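HTH-type transcriptional regulator GadX (Escherichia coli, PDB 3MKL) regulates transcription by binding DNA, activating about fifteen acid-resistance genes, among them gadA, gadB and gadC, and repressing gadW under some conditions. Local coordinates at residues P6-N18 with I29-K43. Residues are numbered along the deposited sequence; the frame is centred on the assembly and turned at random.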
loop_
_atom_site.group_PDB
_atom_site.type_symbol
_atom_site.label_atom_id
_atom_site.label_comp_id
_atom_site.label_asym_id
_atom_site.label_seq_id
_atom_site.Cartn_x
_atom_site.Cartn_y
_atom_site.Cartn_z
ATOM N N PRO A 6 6.688 18.298 5.005
ATOM C CA PRO A 6 6.161 17.292 4.075
ATOM C C PRO A 6 4.671 17.509 3.831
ATOM O O PRO A 6 3.935 17.756 4.775
ATOM C CB PRO A 6 6.399 15.962 4.813
ATOM C CG PRO A 6 7.465 16.286 5.858
ATOM C CD PRO A 6 7.148 17.689 6.270
ATOM N N ASN A 7 4.237 17.442 2.576
ATOM C CA ASN A 7 2.810 17.550 2.249
ATOM C C ASN A 7 2.002 16.360 2.799
ATOM O O ASN A 7 2.559 15.451 3.427
ATOM C CB ASN A 7 2.613 17.729 0.737
ATOM C CG ASN A 7 3.050 16.512 -0.058
ATOM O OD1 ASN A 7 2.933 15.373 0.401
ATOM N ND2 ASN A 7 3.557 16.747 -1.262
HETATM N N MSE A 8 0.695 16.357 2.575
HETATM C CA MSE A 8 -0.167 15.460 3.346
HETATM C C MSE A 8 -0.056 14.002 2.906
HETATM O O MSE A 8 -0.007 13.111 3.742
HETATM C CB MSE A 8 -1.622 15.924 3.338
HETATM C CG MSE A 8 -2.493 15.182 4.342
HETATM SE SE MSE A 8 -1.996 15.516 6.206
HETATM C CE MSE A 8 -2.114 17.471 6.170
ATOM N N ARG A 9 0.006 13.772 1.602
ATOM C CA ARG A 9 0.198 12.425 1.073
ATOM C C ARG A 9 1.515 11.770 1.550
ATOM O O ARG A 9 1.523 10.575 1.869
ATOM C CB ARG A 9 0.049 12.381 -0.458
ATOM C CG ARG A 9 1.039 13.224 -1.307
ATOM C CD ARG A 9 0.567 13.280 -2.808
ATOM N NE ARG A 9 0.335 11.932 -3.347
ATOM C CZ ARG A 9 -0.456 11.598 -4.377
ATOM N NH1 ARG A 9 -0.549 10.315 -4.715
ATOM N NH2 ARG A 9 -1.148 12.508 -5.074
ATOM N N THR A 10 2.594 12.558 1.606
ATOM C CA THR A 10 3.893 12.104 2.147
ATOM C C THR A 10 3.804 11.672 3.612
ATOM O O THR A 10 4.328 10.624 3.974
ATOM C CB THR A 10 4.985 13.186 1.992
ATOM O OG1 THR A 10 5.162 13.458 0.600
ATOM C CG2 THR A 10 6.326 12.730 2.573
ATOM N N ARG A 11 3.128 12.476 4.438
ATOM C CA ARG A 11 2.974 12.170 5.873
ATOM C C ARG A 11 2.165 10.906 6.139
ATOM O O ARG A 11 2.477 10.163 7.063
ATOM C CB ARG A 11 2.365 13.351 6.630
ATOM C CG ARG A 11 3.328 14.495 6.789
ATOM C CD ARG A 11 2.604 15.742 7.185
ATOM N NE ARG A 11 2.171 15.674 8.576
ATOM C CZ ARG A 11 1.227 16.449 9.103
ATOM N NH1 ARG A 11 0.616 17.354 8.349
ATOM N NH2 ARG A 11 0.895 16.316 10.384
ATOM N N VAL A 12 1.128 10.695 5.328
ATOM C CA VAL A 12 0.288 9.500 5.334
ATOM C C VAL A 12 1.085 8.263 4.871
ATOM O O VAL A 12 1.063 7.240 5.530
ATOM C CB VAL A 12 -0.983 9.708 4.446
ATOM C CG1 VAL A 12 -1.695 8.385 4.171
ATOM C CG2 VAL A 12 -1.942 10.683 5.083
ATOM N N CYS A 13 1.802 8.350 3.754
ATOM C CA CYS A 13 2.696 7.254 3.342
ATOM C C CYS A 13 3.722 6.921 4.424
ATOM O O CYS A 13 4.062 5.759 4.610
ATOM C CB CYS A 13 3.385 7.566 2.011
ATOM S SG CYS A 13 2.214 7.573 0.623
ATOM N N THR A 14 4.191 7.927 5.168
ATOM C CA THR A 14 5.118 7.658 6.282
ATOM C C THR A 14 4.451 6.860 7.422
ATOM O O THR A 14 5.066 5.978 8.015
ATOM C CB THR A 14 5.784 8.945 6.840
ATOM O OG1 THR A 14 6.402 9.674 5.766
ATOM C CG2 THR A 14 6.868 8.574 7.908
ATOM N N VAL A 15 3.197 7.186 7.725
ATOM C CA VAL A 15 2.449 6.436 8.711
ATOM C C VAL A 15 2.287 4.989 8.231
ATOM O O VAL A 15 2.634 4.054 8.935
ATOM C CB VAL A 15 1.063 7.076 8.922
ATOM C CG1 VAL A 15 0.192 6.208 9.832
ATOM C CG2 VAL A 15 1.227 8.497 9.432
ATOM N N ILE A 16 1.775 4.831 7.009
ATOM C CA ILE A 16 1.506 3.521 6.417
ATOM C C ILE A 16 2.760 2.638 6.326
ATOM O O ILE A 16 2.711 1.469 6.684
ATOM C CB ILE A 16 0.877 3.650 5.011
ATOM C CG1 ILE A 16 -0.454 4.418 5.084
ATOM C CG2 ILE A 16 0.717 2.255 4.384
ATOM C CD1 ILE A 16 -1.119 4.669 3.721
ATOM N N ASN A 17 3.873 3.203 5.863
ATOM C CA ASN A 17 5.123 2.430 5.713
ATOM C C ASN A 17 5.784 1.983 7.011
ATOM O O ASN A 17 6.692 1.138 6.988
ATOM C CB ASN A 17 6.130 3.160 4.824
ATOM C CG ASN A 17 5.765 3.072 3.365
ATOM O OD1 ASN A 17 5.227 2.048 2.920
ATOM N ND2 ASN A 17 6.027 4.151 2.604
ATOM N N ASN A 18 5.335 2.538 8.134
ATOM C CA ASN A 18 5.791 2.096 9.442
ATOM C C ASN A 18 5.259 0.711 9.798
ATOM O O ASN A 18 5.868 -0.002 10.591
ATOM C CB ASN A 18 5.395 3.108 10.519
ATOM C CG ASN A 18 6.385 4.281 10.630
ATOM O OD1 ASN A 18 7.310 4.421 9.818
ATOM N ND2 ASN A 18 6.179 5.134 11.639
ATOM N N ILE A 29 -5.192 6.326 10.502
ATOM C CA ILE A 29 -4.156 7.227 9.984
ATOM C C ILE A 29 -4.345 8.613 10.613
ATOM O O ILE A 29 -3.411 9.183 11.141
ATOM C CB ILE A 29 -4.183 7.329 8.442
ATOM C CG1 ILE A 29 -3.782 6.009 7.775
ATOM C CG2 ILE A 29 -3.205 8.411 7.952
ATOM C CD1 ILE A 29 -4.291 5.940 6.289
ATOM N N ALA A 30 -5.571 9.136 10.586
ATOM C CA ALA A 30 -5.874 10.466 11.126
ATOM C C ALA A 30 -5.536 10.581 12.602
ATOM O O ALA A 30 -5.028 11.613 13.041
ATOM C CB ALA A 30 -7.339 10.821 10.909
ATOM N N SER A 31 -5.814 9.539 13.381
ATOM C CA SER A 31 -5.474 9.598 14.798
ATOM C C SER A 31 -3.963 9.703 15.047
ATOM O O SER A 31 -3.522 10.499 15.883
ATOM C CB SER A 31 -6.110 8.440 15.576
ATOM O OG SER A 31 -5.743 7.221 14.984
ATOM N N GLU A 32 -3.185 8.908 14.320
ATOM C CA GLU A 32 -1.713 9.031 14.276
ATOM C C GLU A 32 -1.201 10.451 13.940
ATOM O O GLU A 32 -0.137 10.871 14.403
ATOM C CB GLU A 32 -1.158 8.077 13.197
ATOM C CG GLU A 32 -1.122 6.615 13.585
ATOM C CD GLU A 32 0.245 6.216 14.132
ATOM O OE1 GLU A 32 0.431 6.221 15.378
ATOM O OE2 GLU A 32 1.151 5.930 13.308
ATOM N N LEU A 33 -1.949 11.165 13.105
ATOM C CA LEU A 33 -1.519 12.466 12.621
ATOM C C LEU A 33 -2.082 13.580 13.493
ATOM O O LEU A 33 -1.866 14.777 13.212
ATOM C CB LEU A 33 -1.977 12.653 11.176
ATOM C CG LEU A 33 -1.251 11.773 10.139
ATOM C CD1 LEU A 33 -1.634 12.214 8.745
ATOM C CD2 LEU A 33 0.285 11.839 10.288
ATOM N N LEU A 34 -2.798 13.177 14.550
ATOM C CA LEU A 34 -3.509 14.113 15.421
ATOM C C LEU A 34 -4.443 15.053 14.596
ATOM O O LEU A 34 -4.388 16.294 14.722
ATOM C CB LEU A 34 -2.498 14.875 16.306
ATOM C CG LEU A 34 -1.523 14.025 17.167
ATOM C CD1 LEU A 34 -0.470 14.892 17.884
ATOM C CD2 LEU A 34 -2.236 13.136 18.207
HETATM N N MSE A 35 -5.281 14.459 13.741
HETATM C CA MSE A 35 -6.212 15.228 12.887
HETATM C C MSE A 35 -7.550 14.558 12.913
HETATM O O MSE A 35 -7.604 13.346 13.140
HETATM C CB MSE A 35 -5.761 15.230 11.419
HETATM C CG MSE A 35 -4.490 15.972 11.115
HETATM SE SE MSE A 35 -3.885 15.404 9.327
HETATM C CE MSE A 35 -5.349 16.176 8.333
ATOM N N SER A 36 -8.623 15.314 12.649
ATOM C CA SER A 36 -9.936 14.695 12.426
ATOM C C SER A 36 -9.977 13.879 11.118
ATOM O O SER A 36 -9.369 14.264 10.102
ATOM C CB SER A 36 -11.085 15.725 12.461
ATOM O OG SER A 36 -11.019 16.598 11.358
ATOM N N PRO A 37 -10.682 12.735 11.141
ATOM C CA PRO A 37 -10.840 12.049 9.858
ATOM C C PRO A 37 -11.333 12.989 8.724
ATOM O O PRO A 37 -10.788 12.932 7.611
ATOM C CB PRO A 37 -11.857 10.949 10.173
ATOM C CG PRO A 37 -11.681 10.694 11.687
ATOM C CD PRO A 37 -11.396 12.054 12.245
ATOM N N SER A 38 -12.312 13.855 9.007
ATOM C CA SER A 38 -12.840 14.784 8.006
ATOM C C SER A 38 -11.765 15.721 7.455
ATOM O O SER A 38 -11.710 15.950 6.255
ATOM C CB SER A 38 -13.975 15.629 8.580
ATOM O OG SER A 38 -15.003 14.785 9.057
ATOM N N LEU A 39 -10.928 16.280 8.324
ATOM C CA LEU A 39 -9.818 17.115 7.843
ATOM C C LEU A 39 -8.854 16.299 6.964
ATOM O O LEU A 39 -8.501 16.744 5.857
ATOM C CB LEU A 39 -9.077 17.853 8.992
ATOM C CG LEU A 39 -7.937 18.828 8.626
ATOM C CD1 LEU A 39 -8.459 20.077 7.872
ATOM C CD2 LEU A 39 -7.170 19.252 9.870
ATOM N N LEU A 40 -8.474 15.095 7.407
ATOM C CA LEU A 40 -7.539 14.279 6.596
ATOM C C LEU A 40 -8.102 13.961 5.222
ATOM O O LEU A 40 -7.415 14.129 4.218
ATOM C CB LEU A 40 -7.049 13.009 7.304
ATOM C CG LEU A 40 -6.049 12.193 6.441
ATOM C CD1 LEU A 40 -4.739 12.937 6.250
ATOM C CD2 LEU A 40 -5.818 10.760 6.974
ATOM N N LYS A 41 -9.365 13.564 5.166
ATOM C CA LYS A 41 -9.995 13.300 3.881
ATOM C C LYS A 41 -9.932 14.552 3.019
ATOM O O LYS A 41 -9.654 14.474 1.840
ATOM C CB LYS A 41 -11.449 12.878 4.068
ATOM C CG LYS A 41 -12.109 12.356 2.808
ATOM C CD LYS A 41 -13.436 11.657 3.140
ATOM C CE LYS A 41 -14.222 11.406 1.843
ATOM N NZ LYS A 41 -15.580 10.835 2.073
ATOM N N LYS A 42 -10.193 15.701 3.630
ATOM C CA LYS A 42 -10.241 16.968 2.899
ATOM C C LYS A 42 -8.875 17.298 2.310
ATOM O O LYS A 42 -8.777 17.576 1.121
ATOM C CB LYS A 42 -10.754 18.101 3.789
ATOM C CG LYS A 42 -11.101 19.415 3.062
ATOM C CD LYS A 42 -11.832 20.361 4.039
ATOM C CE LYS A 42 -12.505 21.543 3.340
ATOM N NZ LYS A 42 -13.651 22.165 4.127
ATOM N N LYS A 43 -7.825 17.236 3.122
ATOM C CA LYS A 43 -6.491 17.583 2.647
ATOM C C LYS A 43 -5.966 16.644 1.562
ATOM O O LYS A 43 -5.290 17.099 0.644
ATOM C CB LYS A 43 -5.482 17.685 3.800
ATOM C CG LYS A 43 -5.741 18.820 4.770
ATOM C CD LYS A 43 -5.667 20.197 4.072
ATOM C CE LYS A 43 -5.047 21.264 4.975
ATOM N NZ LYS A 43 -5.485 22.662 4.631
HETATM O O HOH W 1 2.258 3.896 11.982
#
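Met-8 lies beside Lys-43 and Val-15 beside Ile-29, so helix 8-17 spans both helices of the 29-43 segment; the short axes of helices 8-17 and 37-43 come within 10.9 Å at their closest, with N-to-C directions 120° apart. That segment falls within the first predicted helix-turn-helix of this AraC/XylS-type DNA-binding domain, where helix 37-46, the second of the motif, would be the recognition helix, and the absence of any direct hydrogen bond across the interface leaves mainly apolar packing to join the two. At one end two selenomethionines meet tip to tip, Met-8 SE standing 3.6 Å from Met-35 SE. With chi1 at -169°, Met-8 CG sits 3.7 Å from Leu-40 CD1, and the bend at chi2 (65°) carries SE toward Met-35. Val-12 divides its methyls: CG1 packs on Ile-29, while CG2 touches Ile-29 and also Leu-40 CD1 (3.8 Å), bridging the two helices of the motif. One turn on, Val-15 CG2 reaches Leu-33 CD2 at 3.6 Å. Leu-33 is followed by Leu-34, whose positive phi marks the Schellman motif closing helix 26-32, and the Ser-36 side chain caps the next helix by accepting from Leu-39 N. Helix 8-17 also touches helix 51-67 through Cys-13 and Ile-16, the latter meeting Ile-29 as well. A water links the segments too, donating to Val-15 O at 3.1 Å and to Glu-32 OE2 at 2.7 Å.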